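Local coordinates for monalysin (Pseudomonas entomophila, PDB 4MKQ), which forms pores in host cell membranes as an aerolysin-like beta-barrel toxin, contributing to intestinal damage and lethality in Drosophila, though this construct lacks the membrane-spanning segment, at residues D17-Q28 and K119-T130. Numbering follows the deposited sequence.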
ATOM      1  N   ASP A  17      20.279  -4.595  -2.053  1.00 25.91           N
ATOM      2  CA  ASP A  17      19.665  -3.863  -0.940  1.00 26.20           C
ATOM      3  C   ASP A  17      20.711  -3.451   0.088  1.00 29.62           C
ATOM      4  O   ASP A  17      20.717  -2.298   0.512  1.00 29.57           O
ATOM      5  CB  ASP A  17      18.544  -4.686  -0.270  1.00 28.65           C
ATOM      6  CG  ASP A  17      17.373  -5.057  -1.168  1.00 43.27           C
ATOM      7  OD1 ASP A  17      17.189  -4.395  -2.220  1.00 44.28           O
ATOM      8  OD2 ASP A  17      16.622  -5.988  -0.808  1.00 50.85           O
ATOM      9  N   GLY A  18      21.601  -4.382   0.444  1.00 25.65           N
ATOM     10  CA  GLY A  18      22.681  -4.166   1.403  1.00 25.33           C
ATOM     11  C   GLY A  18      23.618  -3.034   1.033  1.00 29.28           C
ATOM     12  O   GLY A  18      24.014  -2.249   1.900  1.00 29.36           O
ATOM     13  N   TYR A  19      23.954  -2.926  -0.265  1.00 25.28           N
ATOM     14  CA  TYR A  19      24.830  -1.881  -0.782  1.00 25.02           C
ATOM     15  C   TYR A  19      24.133  -0.515  -0.829  1.00 29.12           C
ATOM     16  O   TYR A  19      24.711   0.475  -0.377  1.00 28.74           O
ATOM     17  CB  TYR A  19      25.404  -2.268  -2.167  1.00 26.08           C
ATOM     18  CG  TYR A  19      26.175  -1.149  -2.839  1.00 27.50           C
ATOM     19  CD1 TYR A  19      27.446  -0.790  -2.401  1.00 29.31           C
ATOM     20  CD2 TYR A  19      25.617  -0.426  -3.889  1.00 28.30           C
ATOM     21  CE1 TYR A  19      28.142   0.265  -2.989  1.00 29.89           C
ATOM     22  CE2 TYR A  19      26.300   0.635  -4.481  1.00 29.23           C
ATOM     23  CZ  TYR A  19      27.562   0.980  -4.024  1.00 36.57           C
ATOM     24  OH  TYR A  19      28.247   2.019  -4.602  1.00 38.12           O
ATOM     25  N   LEU A  20      22.914  -0.462  -1.400  1.00 25.92           N
ATOM     26  CA  LEU A  20      22.147   0.772  -1.580  1.00 25.73           C
ATOM     27  C   LEU A  20      21.535   1.321  -0.302  1.00 31.54           C
ATOM     28  O   LEU A  20      21.772   2.487   0.026  1.00 30.79           O
ATOM     29  CB  LEU A  20      21.065   0.610  -2.670  1.00 25.47           C
ATOM     30  CG  LEU A  20      21.539   0.304  -4.095  1.00 29.49           C
ATOM     31  CD1 LEU A  20      20.369   0.056  -5.007  1.00 29.45           C
ATOM     32  CD2 LEU A  20      22.397   1.422  -4.654  1.00 31.06           C
ATOM     33  N   LEU A  21      20.726   0.500   0.402  1.00 30.26           N
ATOM     34  CA  LEU A  21      20.039   0.891   1.638  1.00 31.15           C
ATOM     35  C   LEU A  21      20.978   0.843   2.845  1.00 38.25           C
ATOM     36  O   LEU A  21      20.713   0.149   3.831  1.00 38.50           O
ATOM     37  CB  LEU A  21      18.762   0.055   1.877  1.00 31.13           C
ATOM     38  CG  LEU A  21      17.715   0.027   0.762  1.00 35.34           C
ATOM     39  CD1 LEU A  21      16.841  -1.195   0.881  1.00 35.46           C
ATOM     40  CD2 LEU A  21      16.861   1.279   0.755  1.00 36.79           C
ATOM     41  N   ASP A  22      22.087   1.580   2.744  1.00 36.95           N
ATOM     42  CA  ASP A  22      23.101   1.718   3.784  1.00 37.78           C
ATOM     43  C   ASP A  22      22.768   3.015   4.517  1.00 44.36           C
ATOM     44  O   ASP A  22      22.792   4.080   3.902  1.00 44.14           O
ATOM     45  CB  ASP A  22      24.512   1.787   3.145  1.00 39.54           C
ATOM     46  CG  ASP A  22      25.690   1.679   4.106  1.00 50.49           C
ATOM     47  OD1 ASP A  22      25.558   2.126   5.268  1.00 51.22           O
ATOM     48  OD2 ASP A  22      26.748   1.163   3.689  1.00 55.88           O
ATOM     49  N   TYR A  23      22.410   2.927   5.813  1.00 42.77           N
ATOM     50  CA  TYR A  23      22.051   4.112   6.600  1.00 43.50           C
ATOM     51  C   TYR A  23      23.218   5.088   6.808  1.00 47.77           C
ATOM     52  O   TYR A  23      22.990   6.299   6.828  1.00 47.73           O
ATOM     53  CB  TYR A  23      21.396   3.728   7.942  1.00 45.58           C
ATOM     54  CG  TYR A  23      22.355   3.229   9.003  1.00 48.94           C
ATOM     55  CD1 TYR A  23      22.654   1.875   9.120  1.00 51.35           C
ATOM     56  CD2 TYR A  23      22.926   4.106   9.924  1.00 50.06           C
ATOM     57  CE1 TYR A  23      23.529   1.411  10.100  1.00 53.17           C
ATOM     58  CE2 TYR A  23      23.819   3.658  10.891  1.00 51.17           C
ATOM     59  CZ  TYR A  23      24.112   2.309  10.981  1.00 60.51           C
ATOM     60  OH  TYR A  23      24.973   1.872  11.955  1.00 62.85           O
ATOM     61  N   SER A  24      24.449   4.555   7.002  1.00 44.14           N
ATOM     62  CA  SER A  24      25.651   5.350   7.259  1.00 43.79           C
ATOM     63  C   SER A  24      26.101   6.143   6.045  1.00 47.28           C
ATOM     64  O   SER A  24      26.594   7.261   6.197  1.00 47.60           O
ATOM     65  CB  SER A  24      26.785   4.485   7.801  1.00 47.81           C
ATOM     66  OG  SER A  24      27.247   3.527   6.865  1.00 59.56           O
ATOM     67  N   SER A  25      25.912   5.570   4.839  1.00 42.64           N
ATOM     68  CA  SER A  25      26.247   6.195   3.560  1.00 41.68           C
ATOM     69  C   SER A  25      25.369   5.615   2.435  1.00 44.12           C
ATOM     70  O   SER A  25      25.798   4.670   1.774  1.00 44.09           O
ATOM     71  CB  SER A  25      27.736   6.035   3.240  1.00 45.02           C
ATOM     72  OG  SER A  25      28.093   6.571   1.975  1.00 53.64           O
ATOM     73  N   PRO A  26      24.136   6.145   2.212  1.00 39.22           N
ATOM     74  CA  PRO A  26      23.298   5.613   1.119  1.00 38.30           C
ATOM     75  C   PRO A  26      23.921   5.858  -0.258  1.00 39.29           C
ATOM     76  O   PRO A  26      24.544   6.900  -0.475  1.00 38.86           O
ATOM     77  CB  PRO A  26      21.965   6.352   1.303  1.00 40.12           C
ATOM     78  CG  PRO A  26      22.311   7.598   2.016  1.00 44.72           C
ATOM     79  CD  PRO A  26      23.457   7.251   2.920  1.00 40.49           C
ATOM     80  N   LYS A  27      23.789   4.878  -1.167  1.00 33.08           N
ATOM     81  CA  LYS A  27      24.360   4.976  -2.507  1.00 31.68           C
ATOM     82  C   LYS A  27      23.331   5.221  -3.592  1.00 33.81           C
ATOM     83  O   LYS A  27      22.248   4.643  -3.555  1.00 33.69           O
ATOM     84  CB  LYS A  27      25.222   3.757  -2.825  1.00 33.58           C
ATOM     85  CG  LYS A  27      26.678   3.981  -2.452  1.00 40.08           C
ATOM     86  CD  LYS A  27      27.006   3.447  -1.081  1.00 43.55           C
ATOM     87  CE  LYS A  27      28.304   4.004  -0.563  1.00 46.32           C
ATOM     88  NZ  LYS A  27      28.546   3.597   0.845  1.00 53.04           N
ATOM     89  N   GLN A  28      23.683   6.079  -4.567  1.00 28.80           N
ATOM     90  CA  GLN A  28      22.823   6.470  -5.681  1.00 28.16           C
ATOM     91  C   GLN A  28      22.350   5.280  -6.506  1.00 31.45           C
ATOM     92  O   GLN A  28      21.149   5.121  -6.715  1.00 31.66           O
ATOM     93  CB  GLN A  28      23.514   7.504  -6.579  1.00 29.28           C
ATOM     94  CG  GLN A  28      23.640   8.882  -5.956  1.00 41.24           C
ATOM     95  CD  GLN A  28      24.278   9.840  -6.923  1.00 59.01           C
ATOM     96  OE1 GLN A  28      25.485   9.794  -7.176  1.00 56.83           O
ATOM     97  NE2 GLN A  28      23.478  10.722  -7.496  1.00 47.13           N
ATOM     98  N   LYS A 119      11.420  -2.793   0.704  1.00 39.47           N
ATOM     99  CA  LYS A 119      12.426  -2.406   1.703  1.00 38.58           C
ATOM    100  C   LYS A 119      12.798  -0.921   1.650  1.00 40.97           C
ATOM    101  O   LYS A 119      13.061  -0.375   0.577  1.00 40.44           O
ATOM    102  CB  LYS A 119      13.674  -3.294   1.599  1.00 41.19           C
ATOM    103  CG  LYS A 119      14.434  -3.469   2.905  1.00 55.22           C
ATOM    104  CD  LYS A 119      15.339  -4.717   2.847  1.00 66.69           C
ATOM    105  CE  LYS A 119      16.239  -4.762   4.072  1.00 78.76           C
ATOM    106  NZ  LYS A 119      15.512  -4.822   5.383  1.00 88.86           N
ATOM    107  N   ARG A 120      12.781  -0.276   2.826  1.00 36.76           N
ATOM    108  CA  ARG A 120      13.071   1.150   3.011  1.00 36.05           C
ATOM    109  C   ARG A 120      14.086   1.382   4.128  1.00 38.99           C
ATOM    110  O   ARG A 120      14.192   0.563   5.044  1.00 38.71           O
ATOM    111  CB  ARG A 120      11.783   1.949   3.294  1.00 36.24           C
ATOM    112  CG  ARG A 120      10.787   1.979   2.133  1.00 48.16           C
ATOM    113  CD  ARG A 120       9.617   2.912   2.381  1.00 61.25           C
ATOM    114  NE  ARG A 120       8.595   2.316   3.245  1.00 73.46           N
ATOM    115  CZ  ARG A 120       7.408   2.859   3.497  1.00 90.08           C
ATOM    116  NH1 ARG A 120       7.063   4.012   2.936  1.00 78.55           N
ATOM    117  NH2 ARG A 120       6.552   2.248   4.302  1.00 78.16           N
ATOM    118  N   VAL A 121      14.833   2.500   4.050  1.00 34.76           N
ATOM    119  CA  VAL A 121      15.830   2.868   5.054  1.00 34.36           C
ATOM    120  C   VAL A 121      15.657   4.337   5.471  1.00 38.85           C
ATOM    121  O   VAL A 121      15.421   5.201   4.623  1.00 38.03           O
ATOM    122  CB  VAL A 121      17.295   2.495   4.644  1.00 38.00           C
ATOM    123  CG1 VAL A 121      17.881   3.441   3.594  1.00 37.57           C
ATOM    124  CG2 VAL A 121      18.213   2.402   5.860  1.00 37.76           C
ATOM    125  N   ILE A 122      15.734   4.597   6.780  1.00 36.54           N
ATOM    126  CA  ILE A 122      15.651   5.945   7.341  1.00 36.93           C
ATOM    127  C   ILE A 122      17.079   6.467   7.559  1.00 43.21           C
ATOM    128  O   ILE A 122      17.868   5.862   8.281  1.00 42.89           O
ATOM    129  CB  ILE A 122      14.708   6.033   8.569  1.00 39.87           C
ATOM    130  CG1 ILE A 122      14.530   7.489   9.048  1.00 40.20           C
ATOM    131  CG2 ILE A 122      15.123   5.091   9.703  1.00 40.70           C
ATOM    132  CD1 ILE A 122      13.099   7.937   9.094  1.00 46.74           C
ATOM    133  N   VAL A 123      17.412   7.567   6.874  1.00 41.72           N
ATOM    134  CA  VAL A 123      18.738   8.191   6.855  1.00 42.49           C
ATOM    135  C   VAL A 123      18.645   9.651   7.368  1.00 48.75           C
ATOM    136  O   VAL A 123      17.732  10.362   6.942  1.00 48.99           O
ATOM    137  CB  VAL A 123      19.284   8.112   5.388  1.00 46.39           C
ATOM    138  CG1 VAL A 123      20.483   9.027   5.149  1.00 46.10           C
ATOM    139  CG2 VAL A 123      19.614   6.676   4.988  1.00 46.29           C
ATOM    140  N   PRO A 124      19.570  10.142   8.236  1.00 46.14           N
ATOM    141  CA  PRO A 124      19.517  11.562   8.635  1.00 46.18           C
ATOM    142  C   PRO A 124      19.913  12.450   7.453  1.00 51.01           C
ATOM    143  O   PRO A 124      20.783  12.055   6.672  1.00 50.65           O
ATOM    144  CB  PRO A 124      20.545  11.662   9.774  1.00 47.82           C
ATOM    145  CG  PRO A 124      20.969  10.253  10.075  1.00 52.15           C
ATOM    146  CD  PRO A 124      20.744   9.474   8.827  1.00 47.75           C
ATOM    147  N   SER A 125      19.278  13.635   7.315  1.00 48.38           N
ATOM    148  CA  SER A 125      19.513  14.595   6.218  1.00 48.48           C
ATOM    149  C   SER A 125      20.994  14.918   5.943  1.00 52.08           C
ATOM    150  O   SER A 125      21.340  15.271   4.812  1.00 51.82           O
ATOM    151  CB  SER A 125      18.725  15.881   6.446  1.00 52.67           C
ATOM    152  OG  SER A 125      19.120  16.522   7.647  1.00 62.83           O
ATOM    153  N   SER A 126      21.859  14.783   6.971  1.00 48.22           N
ATOM    154  CA  SER A 126      23.300  15.021   6.877  1.00 47.88           C
ATOM    155  C   SER A 126      23.993  13.952   6.015  1.00 51.78           C
ATOM    156  O   SER A 126      25.000  14.249   5.368  1.00 51.30           O
ATOM    157  CB  SER A 126      23.926  15.069   8.268  1.00 50.89           C
ATOM    158  OG  SER A 126      23.710  13.860   8.978  1.00 58.55           O
ATOM    159  N   ASN A 127      23.446  12.715   6.018  1.00 47.99           N
ATOM    160  CA  ASN A 127      23.954  11.581   5.244  1.00 47.45           C
ATOM    161  C   ASN A 127      23.181  11.390   3.929  1.00 50.91           C
ATOM    162  O   ASN A 127      23.553  10.521   3.137  1.00 51.12           O
ATOM    163  CB  ASN A 127      23.902  10.284   6.058  1.00 47.74           C
ATOM    164  CG  ASN A 127      24.639  10.261   7.375  1.00 74.22           C
ATOM    165  OD1 ASN A 127      25.728  10.828   7.564  1.00 71.17           O
ATOM    166  ND2 ASN A 127      24.111   9.467   8.275  1.00 65.92           N
ATOM    167  N   ALA A 128      22.114  12.184   3.696  1.00 46.33           N
ATOM    168  CA  ALA A 128      21.277  12.098   2.492  1.00 45.53           C
ATOM    169  C   ALA A 128      22.033  12.381   1.189  1.00 47.92           C
ATOM    170  O   ALA A 128      22.929  13.227   1.158  1.00 47.54           O
ATOM    171  CB  ALA A 128      20.075  13.023   2.615  1.00 46.21           C
ATOM    172  N   VAL A 129      21.667  11.647   0.123  1.00 43.27           N
ATOM    173  CA  VAL A 129      22.237  11.758  -1.226  1.00 42.38           C
ATOM    174  C   VAL A 129      21.187  12.240  -2.224  1.00 45.20           C
ATOM    175  O   VAL A 129      19.990  12.121  -1.958  1.00 44.83           O
ATOM    176  CB  VAL A 129      22.923  10.452  -1.716  1.00 45.94           C
ATOM    177  CG1 VAL A 129      24.251  10.221  -1.006  1.00 45.73           C
ATOM    178  CG2 VAL A 129      22.003   9.239  -1.593  1.00 45.64           C
ATOM    179  N   THR A 130      21.640  12.768  -3.376  1.00 40.94           N
ATOM    180  CA  THR A 130      20.762  13.236  -4.448  1.00 40.28           C
ATOM    181  C   THR A 130      20.370  12.008  -5.292  1.00 42.04           C
ATOM    182  O   THR A 130      21.243  11.423  -5.940  1.00 41.23           O
ATOM    183  CB  THR A 130      21.449  14.343  -5.275  1.00 49.32           C
ATOM    184  OG1 THR A 130      22.009  15.319  -4.393  1.00 50.98           O
ATOM    185  CG2 THR A 130      20.499  15.018  -6.257  1.00 47.15           C
TER
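The side chains of Leu21, just past the end of helix 13-20, and Val121 of strand 106-124 run alongside one another with opposed headings, Leu21 CD2 lying 3.7 Å from Val121 CG1. The other branch, Val121 CG2, meets Leu21 O and the CB of Tyr23; with CG between the backbone N and the carbonyl carbon (chi1 76°), the tyrosine ring is carried away from the strand and takes no part in this touch. Farther along, the ring of Pro26 turns its CG onto Val123 CG1, 3.9 Å away, while Val129 packs its CG2 against the same Pro26 CG at 4.0 Å. The proline thus sits between the strand and the loop that follows it, and Leu59 of strand 46-65 also touches both Leu21 and Pro26. Toward the polar edge, Asp22 OD1 accepts the hydroxyl of Ser24 at 2.7 Å, a bond within 17-28. At the far end Gln28 NE2 donates to Thr130 O (2.8 Å), nearly in line with the carbonyl but bent at the hydrogen (142°). Asp17 OD2 and Lys119 NZ, 6.4 Å apart, form no ion pair, so the junction rests mainly on apolar shape fit, with probably little electrostatic contribution.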